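Local atomic coordinates of glutathione reductase (Bartonella henselae, PDB entry 3O0H), a protein that probably catalyses the NADPH-dependent reduction of glutathione disulfide to glutathione, using a bound FAD and a redox-active disulfide, as other glutathione reductases do. Residues Glu389-Val394 with Leu413-Glu418; Glu407-Lys412 with Ala425-Glu430. All coordinates share one frame; numbering follows the deposited sequence.

Contact 1: Glu389-Val394 with Leu413-Glu418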
ATOM      1  N   GLU B 389      21.216  -7.556 -12.210  1.00 22.12           N
ATOM      2  CA  GLU B 389      21.530  -6.722 -11.074  1.00 22.51           C
ATOM      3  C   GLU B 389      20.396  -6.948 -10.058  1.00 21.08           C
ATOM      4  O   GLU B 389      19.220  -6.953 -10.415  1.00 19.28           O
ATOM      5  CB  GLU B 389      21.571  -5.259 -11.502  1.00 23.68           C
ATOM      6  CG  GLU B 389      22.747  -4.878 -12.430  1.00 28.70           C
ATOM      7  CD  GLU B 389      22.620  -3.461 -12.974  1.00 30.13           C
ATOM      8  OE1 GLU B 389      21.555  -2.829 -12.804  1.00 33.61           O
ATOM      9  OE2 GLU B 389      23.554  -2.996 -13.590  1.00 35.08           O
ATOM     10  N   ILE B 390      20.776  -7.159  -8.803  1.00 21.50           N
ATOM     11  CA  ILE B 390      19.824  -7.407  -7.715  1.00 19.28           C
ATOM     12  C   ILE B 390      19.873  -6.249  -6.713  1.00 18.86           C
ATOM     13  O   ILE B 390      20.945  -5.911  -6.175  1.00 21.22           O
ATOM     14  CB  ILE B 390      20.164  -8.693  -6.981  1.00 20.71           C
ATOM     15  CG1 ILE B 390      20.132  -9.901  -7.924  1.00 22.70           C
ATOM     16  CG2 ILE B 390      19.206  -8.878  -5.785  1.00 18.69           C
ATOM     17  CD1 ILE B 390      18.757 -10.188  -8.487  1.00 22.10           C
ATOM     18  N   TYR B 391      18.717  -5.667  -6.438  1.00 16.59           N
ATOM     19  CA  TYR B 391      18.595  -4.607  -5.472  1.00 17.71           C
ATOM     20  C   TYR B 391      17.679  -5.152  -4.390  1.00 17.52           C
ATOM     21  O   TYR B 391      16.492  -5.369  -4.637  1.00 17.73           O
ATOM     22  CB  TYR B 391      18.013  -3.331  -6.086  1.00 17.93           C
ATOM     23  CG  TYR B 391      18.891  -2.778  -7.214  1.00 19.37           C
ATOM     24  CD1 TYR B 391      19.729  -1.688  -7.007  1.00 20.59           C
ATOM     25  CD2 TYR B 391      18.833  -3.335  -8.498  1.00 18.95           C
ATOM     26  CE1 TYR B 391      20.531  -1.171  -8.051  1.00 23.48           C
ATOM     27  CE2 TYR B 391      19.635  -2.829  -9.561  1.00 18.45           C
ATOM     28  CZ  TYR B 391      20.473  -1.754  -9.327  1.00 21.64           C
ATOM     29  OH  TYR B 391      21.240  -1.260 -10.341  1.00 24.59           O
ATOM     30  N   ARG B 392      18.279  -5.424  -3.236  1.00 19.11           N
ATOM     31  CA  ARG B 392      17.652  -6.165  -2.141  1.00 18.39           C
ATOM     32  C   ARG B 392      17.749  -5.397  -0.841  1.00 19.20           C
ATOM     33  O   ARG B 392      18.831  -4.909  -0.465  1.00 22.10           O
ATOM     34  CB  ARG B 392      18.378  -7.493  -1.990  1.00 19.17           C
ATOM     35  CG  ARG B 392      17.750  -8.496  -1.024  1.00 21.14           C
ATOM     36  CD  ARG B 392      18.573  -9.786  -0.989  1.00 24.61           C
ATOM     37  NE  ARG B 392      17.963 -10.833  -0.164  1.00 24.79           N
ATOM     38  CZ  ARG B 392      18.019 -10.880   1.170  1.00 28.93           C
ATOM     39  NH1 ARG B 392      18.650  -9.938   1.859  1.00 29.27           N
ATOM     40  NH2 ARG B 392      17.442 -11.883   1.829  1.00 29.57           N
ATOM     41  N   THR B 393      16.629  -5.311  -0.123  1.00 18.85           N
ATOM     42  CA  THR B 393      16.648  -4.690   1.195  1.00 20.44           C
ATOM     43  C   THR B 393      15.702  -5.386   2.138  1.00 19.35           C
ATOM     44  O   THR B 393      14.596  -5.713   1.756  1.00 16.88           O
ATOM     45  CB  THR B 393      16.331  -3.152   1.154  1.00 21.36           C
ATOM     46  OG1 THR B 393      16.523  -2.613   2.472  1.00 22.46           O
ATOM     47  CG2 THR B 393      14.906  -2.860   0.674  1.00 21.85           C
ATOM     48  N   VAL B 394      16.157  -5.599   3.376  1.00 20.21           N
ATOM     49  CA  VAL B 394      15.313  -6.108   4.449  1.00 20.19           C
ATOM     50  C   VAL B 394      15.456  -5.041   5.535  1.00 20.82           C
ATOM     51  O   VAL B 394      16.566  -4.716   5.925  1.00 21.21           O
ATOM     52  CB  VAL B 394      15.794  -7.461   5.019  1.00 22.82           C
ATOM     53  CG1 VAL B 394      14.930  -7.852   6.266  1.00 25.55           C
ATOM     54  CG2 VAL B 394      15.774  -8.564   3.974  1.00 20.94           C
ATOM     55  N   LEU B 413      14.323  -5.896  -6.193  1.00 14.21           N
ATOM     56  CA  LEU B 413      14.121  -5.676  -7.621  1.00 13.80           C
ATOM     57  C   LEU B 413      15.177  -6.460  -8.400  1.00 13.50           C
ATOM     58  O   LEU B 413      16.331  -6.489  -8.048  1.00 14.25           O
ATOM     59  CB  LEU B 413      14.186  -4.197  -7.920  1.00 15.56           C
ATOM     60  CG  LEU B 413      13.165  -3.300  -7.232  1.00 15.52           C
ATOM     61  CD1 LEU B 413      13.430  -1.828  -7.533  1.00 15.50           C
ATOM     62  CD2 LEU B 413      11.769  -3.705  -7.625  1.00 13.27           C
ATOM     63  N   VAL B 414      14.743  -7.111  -9.468  1.00 13.11           N
ATOM     64  CA  VAL B 414      15.580  -7.955 -10.260  1.00 12.89           C
ATOM     65  C   VAL B 414      15.692  -7.240 -11.606  1.00 11.94           C
ATOM     66  O   VAL B 414      14.697  -6.950 -12.263  1.00 13.14           O
ATOM     67  CB  VAL B 414      14.997  -9.340 -10.424  1.00 12.59           C
ATOM     68  CG1 VAL B 414      15.926 -10.164 -11.329  1.00 14.31           C
ATOM     69  CG2 VAL B 414      14.820 -10.062  -9.074  1.00 13.06           C
ATOM     70  N   VAL B 415      16.903  -6.940 -12.009  1.00 14.28           N
ATOM     71  CA  VAL B 415      17.090  -6.006 -13.139  1.00 14.36           C
ATOM     72  C   VAL B 415      17.937  -6.647 -14.248  1.00 15.40           C
ATOM     73  O   VAL B 415      18.930  -7.299 -13.960  1.00 18.49           O
ATOM     74  CB  VAL B 415      17.683  -4.671 -12.604  1.00 15.47           C
ATOM     75  CG1 VAL B 415      18.033  -3.712 -13.753  1.00 14.42           C
ATOM     76  CG2 VAL B 415      16.685  -4.022 -11.598  1.00 13.87           C
ATOM     77  N   ASP B 416      17.534  -6.465 -15.507  1.00 16.69           N
ATOM     78  CA  ASP B 416      18.336  -6.913 -16.632  1.00 18.61           C
ATOM     79  C   ASP B 416      19.385  -5.829 -16.810  1.00 19.39           C
ATOM     80  O   ASP B 416      19.071  -4.711 -17.170  1.00 21.27           O
ATOM     81  CB  ASP B 416      17.444  -7.103 -17.872  1.00 19.30           C
ATOM     82  CG  ASP B 416      18.244  -7.356 -19.169  1.00 20.94           C
ATOM     83  OD1 ASP B 416      19.477  -7.396 -19.124  1.00 19.72           O
ATOM     84  OD2 ASP B 416      17.592  -7.491 -20.223  1.00 23.47           O
ATOM     85  N   GLY B 417      20.628  -6.166 -16.527  1.00 20.87           N
ATOM     86  CA  GLY B 417      21.763  -5.222 -16.619  1.00 22.91           C
ATOM     87  C   GLY B 417      22.049  -4.612 -17.986  1.00 24.63           C
ATOM     88  O   GLY B 417      22.631  -3.544 -18.072  1.00 26.01           O
ATOM     89  N   GLU B 418      21.653  -5.279 -19.061  1.00 24.41           N
ATOM     90  CA  GLU B 418      21.908  -4.746 -20.392  1.00 26.37           C
ATOM     91  C   GLU B 418      20.842  -3.757 -20.793  1.00 24.35           C
ATOM     92  O   GLU B 418      21.174  -2.727 -21.303  1.00 25.65           O
ATOM     93  CB  GLU B 418      21.977  -5.844 -21.444  1.00 27.21           C
ATOM     94  CG  GLU B 418      23.192  -6.736 -21.283  1.00 32.12           C
ATOM     95  CD  GLU B 418      23.131  -7.975 -22.184  1.00 37.60           C
ATOM     96  OE1 GLU B 418      22.095  -8.709 -22.165  1.00 39.10           O
ATOM     97  OE2 GLU B 418      24.145  -8.226 -22.868  1.00 42.58           O
TER

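Contact 2: Glu407-Lys412 with Ala425-Glu430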
ATOM      1  N   GLU B 407       8.797  -8.024  13.020  1.00 31.66           N
ATOM      2  CA  GLU B 407       8.400  -8.002  11.629  1.00 30.14           C
ATOM      3  C   GLU B 407       9.279  -7.042  10.843  1.00 27.66           C
ATOM      4  O   GLU B 407       9.496  -5.880  11.253  1.00 27.62           O
ATOM      5  CB  GLU B 407       6.927  -7.632  11.504  1.00 31.05           C
ATOM      6  CG  GLU B 407       5.958  -8.621  12.174  1.00 35.08           C
ATOM      7  CD  GLU B 407       4.502  -8.171  12.057  1.00 39.30           C
ATOM      8  OE1 GLU B 407       4.200  -7.353  11.149  1.00 42.14           O
ATOM      9  OE2 GLU B 407       3.668  -8.634  12.851  1.00 43.89           O
ATOM     10  N   LYS B 408       9.810  -7.569   9.744  1.00 26.50           N
ATOM     11  CA  LYS B 408      10.609  -6.832   8.762  1.00 25.17           C
ATOM     12  C   LYS B 408       9.790  -6.563   7.512  1.00 22.65           C
ATOM     13  O   LYS B 408       8.663  -7.082   7.358  1.00 23.03           O
ATOM     14  CB  LYS B 408      11.830  -7.656   8.326  1.00 26.29           C
ATOM     15  CG  LYS B 408      12.698  -8.210   9.454  1.00 31.80           C
ATOM     16  CD  LYS B 408      13.525  -7.116  10.122  1.00 35.87           C
ATOM     17  CE  LYS B 408      14.621  -7.726  11.006  1.00 40.06           C
ATOM     18  NZ  LYS B 408      15.069  -6.742  12.017  1.00 41.65           N
ATOM     19  N   MET B 409      10.358  -5.745   6.627  1.00 19.23           N
ATOM     20  CA  MET B 409       9.856  -5.573   5.277  1.00 18.10           C
ATOM     21  C   MET B 409      11.007  -5.996   4.388  1.00 16.80           C
ATOM     22  O   MET B 409      12.167  -5.604   4.625  1.00 15.14           O
ATOM     23  CB  MET B 409       9.509  -4.115   4.965  1.00 18.28           C
ATOM     24  CG  MET B 409       9.156  -3.851   3.448  1.00 20.50           C
ATOM     25  SD  MET B 409       7.538  -4.448   2.910  1.00 29.33           S
ATOM     26  CE  MET B 409       6.731  -4.259   4.471  1.00 18.95           C
ATOM     27  N   PHE B 410      10.681  -6.798   3.394  1.00 15.71           N
ATOM     28  CA  PHE B 410      11.646  -7.254   2.398  1.00 15.35           C
ATOM     29  C   PHE B 410      11.229  -6.752   1.018  1.00 14.85           C
ATOM     30  O   PHE B 410      10.075  -6.904   0.636  1.00 14.74           O
ATOM     31  CB  PHE B 410      11.671  -8.762   2.419  1.00 16.30           C
ATOM     32  CG  PHE B 410      12.343  -9.341   1.243  1.00 15.90           C
ATOM     33  CD1 PHE B 410      13.731  -9.421   1.211  1.00 16.77           C
ATOM     34  CD2 PHE B 410      11.599  -9.769   0.139  1.00 17.70           C
ATOM     35  CE1 PHE B 410      14.385  -9.929   0.132  1.00 16.87           C
ATOM     36  CE2 PHE B 410      12.253 -10.315  -0.978  1.00 17.76           C
ATOM     37  CZ  PHE B 410      13.643 -10.373  -0.981  1.00 17.46           C
ATOM     38  N   MET B 411      12.135  -6.132   0.274  1.00 14.37           N
ATOM     39  CA  MET B 411      11.832  -5.683  -1.095  1.00 14.56           C
ATOM     40  C   MET B 411      13.027  -6.049  -1.974  1.00 14.40           C
ATOM     41  O   MET B 411      14.199  -5.833  -1.587  1.00 15.66           O
ATOM     42  CB  MET B 411      11.613  -4.176  -1.163  1.00 13.59           C
ATOM     43  CG  MET B 411      10.343  -3.693  -0.468  1.00 17.72           C
ATOM     44  SD  MET B 411      10.272  -1.870  -0.235  1.00 20.08           S
ATOM     45  CE  MET B 411       8.599  -1.673   0.378  1.00 20.28           C
ATOM     46  N   LYS B 412      12.757  -6.618  -3.139  1.00 13.96           N
ATOM     47  CA  LYS B 412      13.853  -6.955  -4.042  1.00 13.66           C
ATOM     48  C   LYS B 412      13.465  -6.628  -5.483  1.00 13.31           C
ATOM     49  O   LYS B 412      12.390  -6.970  -5.930  1.00 14.17           O
ATOM     50  CB  LYS B 412      14.257  -8.408  -3.860  1.00 14.09           C
ATOM     51  CG  LYS B 412      15.382  -8.841  -4.758  1.00 15.14           C
ATOM     52  CD  LYS B 412      15.962 -10.186  -4.375  1.00 16.69           C
ATOM     53  CE  LYS B 412      15.113 -11.341  -4.863  1.00 18.40           C
ATOM     54  NZ  LYS B 412      15.563 -12.694  -4.410  1.00 15.05           N
ATOM     55  N   ALA B 425       9.999  -8.198  -9.345  1.00 12.43           N
ATOM     56  CA  ALA B 425       9.880  -7.449  -8.106  1.00 12.18           C
ATOM     57  C   ALA B 425       9.127  -8.333  -7.100  1.00 12.07           C
ATOM     58  O   ALA B 425       8.067  -8.906  -7.423  1.00 10.89           O
ATOM     59  CB  ALA B 425       9.121  -6.094  -8.320  1.00 10.28           C
ATOM     60  N   HIS B 426       9.681  -8.387  -5.887  1.00 11.82           N
ATOM     61  CA  HIS B 426       9.287  -9.328  -4.835  1.00 12.19           C
ATOM     62  C   HIS B 426       9.259  -8.628  -3.491  1.00 11.96           C
ATOM     63  O   HIS B 426      10.204  -7.935  -3.142  1.00 12.60           O
ATOM     64  CB  HIS B 426      10.259 -10.508  -4.820  1.00 11.84           C
ATOM     65  CG  HIS B 426      10.516 -11.042  -6.183  1.00 13.90           C
ATOM     66  ND1 HIS B 426       9.563 -11.743  -6.895  1.00 13.93           N
ATOM     67  CD2 HIS B 426      11.573 -10.877  -7.019  1.00 12.23           C
ATOM     68  CE1 HIS B 426      10.044 -12.019  -8.094  1.00 15.34           C
ATOM     69  NE2 HIS B 426      11.273 -11.529  -8.185  1.00 13.03           N
ATOM     70  N   VAL B 427       8.165  -8.796  -2.746  1.00 11.87           N
ATOM     71  CA  VAL B 427       7.913  -8.021  -1.551  1.00 11.90           C
ATOM     72  C   VAL B 427       7.355  -8.980  -0.509  1.00 12.40           C
ATOM     73  O   VAL B 427       6.500  -9.824  -0.815  1.00 11.83           O
ATOM     74  CB  VAL B 427       6.917  -6.883  -1.801  1.00 11.31           C
ATOM     75  CG1 VAL B 427       6.667  -6.010  -0.537  1.00 12.21           C
ATOM     76  CG2 VAL B 427       7.331  -5.974  -2.962  1.00 13.00           C
ATOM     77  N   LEU B 428       7.839  -8.848   0.710  1.00 12.60           N
ATOM     78  CA  LEU B 428       7.305  -9.586   1.835  1.00 13.65           C
ATOM     79  C   LEU B 428       7.218  -8.661   3.015  1.00 14.43           C
ATOM     80  O   LEU B 428       8.205  -8.017   3.340  1.00 17.72           O
ATOM     81  CB  LEU B 428       8.165 -10.805   2.125  1.00 14.11           C
ATOM     82  CG  LEU B 428       7.808 -11.523   3.430  1.00 14.42           C
ATOM     83  CD1 LEU B 428       8.037 -12.994   3.237  1.00 17.72           C
ATOM     84  CD2 LEU B 428       8.576 -10.977   4.625  1.00 17.86           C
ATOM     85  N   GLY B 429       6.062  -8.646   3.690  1.00 13.85           N
ATOM     86  CA  GLY B 429       5.784  -7.788   4.801  1.00 14.43           C
ATOM     87  C   GLY B 429       4.433  -7.106   4.605  1.00 14.78           C
ATOM     88  O   GLY B 429       3.617  -7.469   3.733  1.00 12.21           O
ATOM     89  N   GLU B 430       4.213  -6.099   5.414  1.00 15.98           N
ATOM     90  CA  GLU B 430       2.892  -5.477   5.526  1.00 18.45           C
ATOM     91  C   GLU B 430       2.391  -4.907   4.162  1.00 16.55           C
ATOM     92  O   GLU B 430       3.105  -4.147   3.489  1.00 15.84           O
ATOM     93  CB  GLU B 430       2.974  -4.408   6.644  1.00 20.23           C
ATOM     94  CG  GLU B 430       1.840  -3.421   6.688  1.00 26.26           C
ATOM     95  CD  GLU B 430       1.878  -2.584   7.942  1.00 32.08           C
ATOM     96  OE1 GLU B 430       2.423  -3.085   8.970  1.00 35.92           O
ATOM     97  OE2 GLU B 430       1.384  -1.425   7.881  1.00 40.28           O
TER
HETATM   98  O   HOH W   1       6.252  -5.840   7.555  1.00 15.77           O

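Contact 1: Glu389-Val394 with Leu413-Glu418
Tyr391 meets Val415 obliquely through CD2 and CE2 of its ring, with CE2 3.8 Å from CG2 of Val415. The tyrosine ring swings to that side because its CG stands anti to its own carbonyl carbon (chi1 -61°), which carries the ring back along the strand toward Glu389. There the carboxylate of Glu389 reaches the ring edge, OE1 lying in the ring plane and 2.9 Å from the hydroxyl OH of Tyr391. Arg420 gathers both groups: its NH1 forms a salt bridge with OE1 of Glu389 and a hydrogen bond with the tyrosine hydroxyl, consistent with a carboxylate that stays ionised although the residue is buried. The Glu389 chain, extended beyond CG, also brings OE1 to 3.8 Å from CG1 of Val415, while CA of Gly417 lies 4.1 Å from CD of Glu389, over the flat of the carboxylate. On the other face of the sheet Ile390 and Val414 run side by side, and CD1 of Ile390 sits 4.0 Å from CG2 of Val414.

Two hydrogen-bonded pairs, Glu389 with Val415 and Tyr391 with Leu413, flank the non-hydrogen-bonded pair Ile390 with Val414, which is the evidence for regular antiparallel register. The straightest bond runs from Tyr391 N to Leu413 O, 3.0 Å long with 174° at the hydrogen. Beyond Val415 the strand ends in an Asx turn: OD1 of Asp416 accepts from N of Glu418 at 3.0 Å, approached from above the carboxylate plane.

The short strand axes pass 4.9 Å apart, their directions at 161°, in the antiparallel sheet of the dimerisation domain. Strand 474-477 borders 387-395 on its other edge, where Ile390 touches Tyr474 and Tyr476, while strand 422-428 flanks 409-416, with its Val423 against Val414.

Contact 2: Glu407-Lys412 with Ala425-Glu430
Strands 409-412 and 425-428 run antiparallel, their short axes 4.7 Å apart at 177°, with hydrogen-bonded pairs Phe410 with Leu428 and Lys412 with His426 on either side of the non-hydrogen-bonded pair Met411 with Val427. At that central pair the CA of Val427 comes 3.3 Å from O of Phe410, a CA-H...O contact that supplements the N-H bonds.

Phe410 and Leu428 pack CB to CB at 4.1 Å. With its CG anti to the backbone N (chi1 166°), Phe410 turns its ring along the strand toward Lys412: N of Leu428 lies in the ring plane at its edge, and the backbone N of Lys412 stands over one face, offset toward the rim. On the same side of the sheet Lys412 crosses His426, CE 4.2 Å from CD2. Both polar ends are held by other residues: Lys412 NZ forms salt bridges with Glu378, Asp231 and Asp233, while the histidine bonds through ND1 to Thr373 and through NE2 to the carbonyl O of Leu376, using both ring nitrogens.

Met409 works on the opposite face. Bent at both chi2 and chi3, its chain sets SD 3.9 Å from CG1 of Val427 and brings CE onto the backbone at Gly429 and Glu430. Gly429 has a positive phi (131°), part of a backbone shape open mainly to glycine. Past the last pair, a water donates a hydrogen bond to O of Lys408 at 2.7 Å and accepts one from N of Glu430 at 3.0 Å, bridging the diverging chains.

The hairpin is sandwiched between helices: Phe410 and Leu428 both rest on Leu237 of helix 232-245, whereas Val427 meets Ala432 and Ile435 of helix 432-444 on the other face. Within the sheet, strand 387-395 borders 409-416 and strand 371-375 borders 422-428.

Contacts 1 and 2, with centres 14 Å apart, share strand 409-416: its Leu413-Val415 portion pairs with strand 387-395 in contact 1, and its Phe410-Lys412 portion with strand 422-428 in contact 2. Three neighbouring strands of one antiparallel sheet are thereby joined. Along the chain the segments alternate, in the order 389-394, 407-412, 413-418, 425-430. The two contacts also touch directly, through a probable hydrogen bond from Thr393 N to Met411 O (2.9 Å) and packing of Leu413 CD2 on Ala425 CB (3.6 Å). All four segments belong to the dimerisation domain, yet neither contact touches the partner chain, so both belong to the internal framework of that domain.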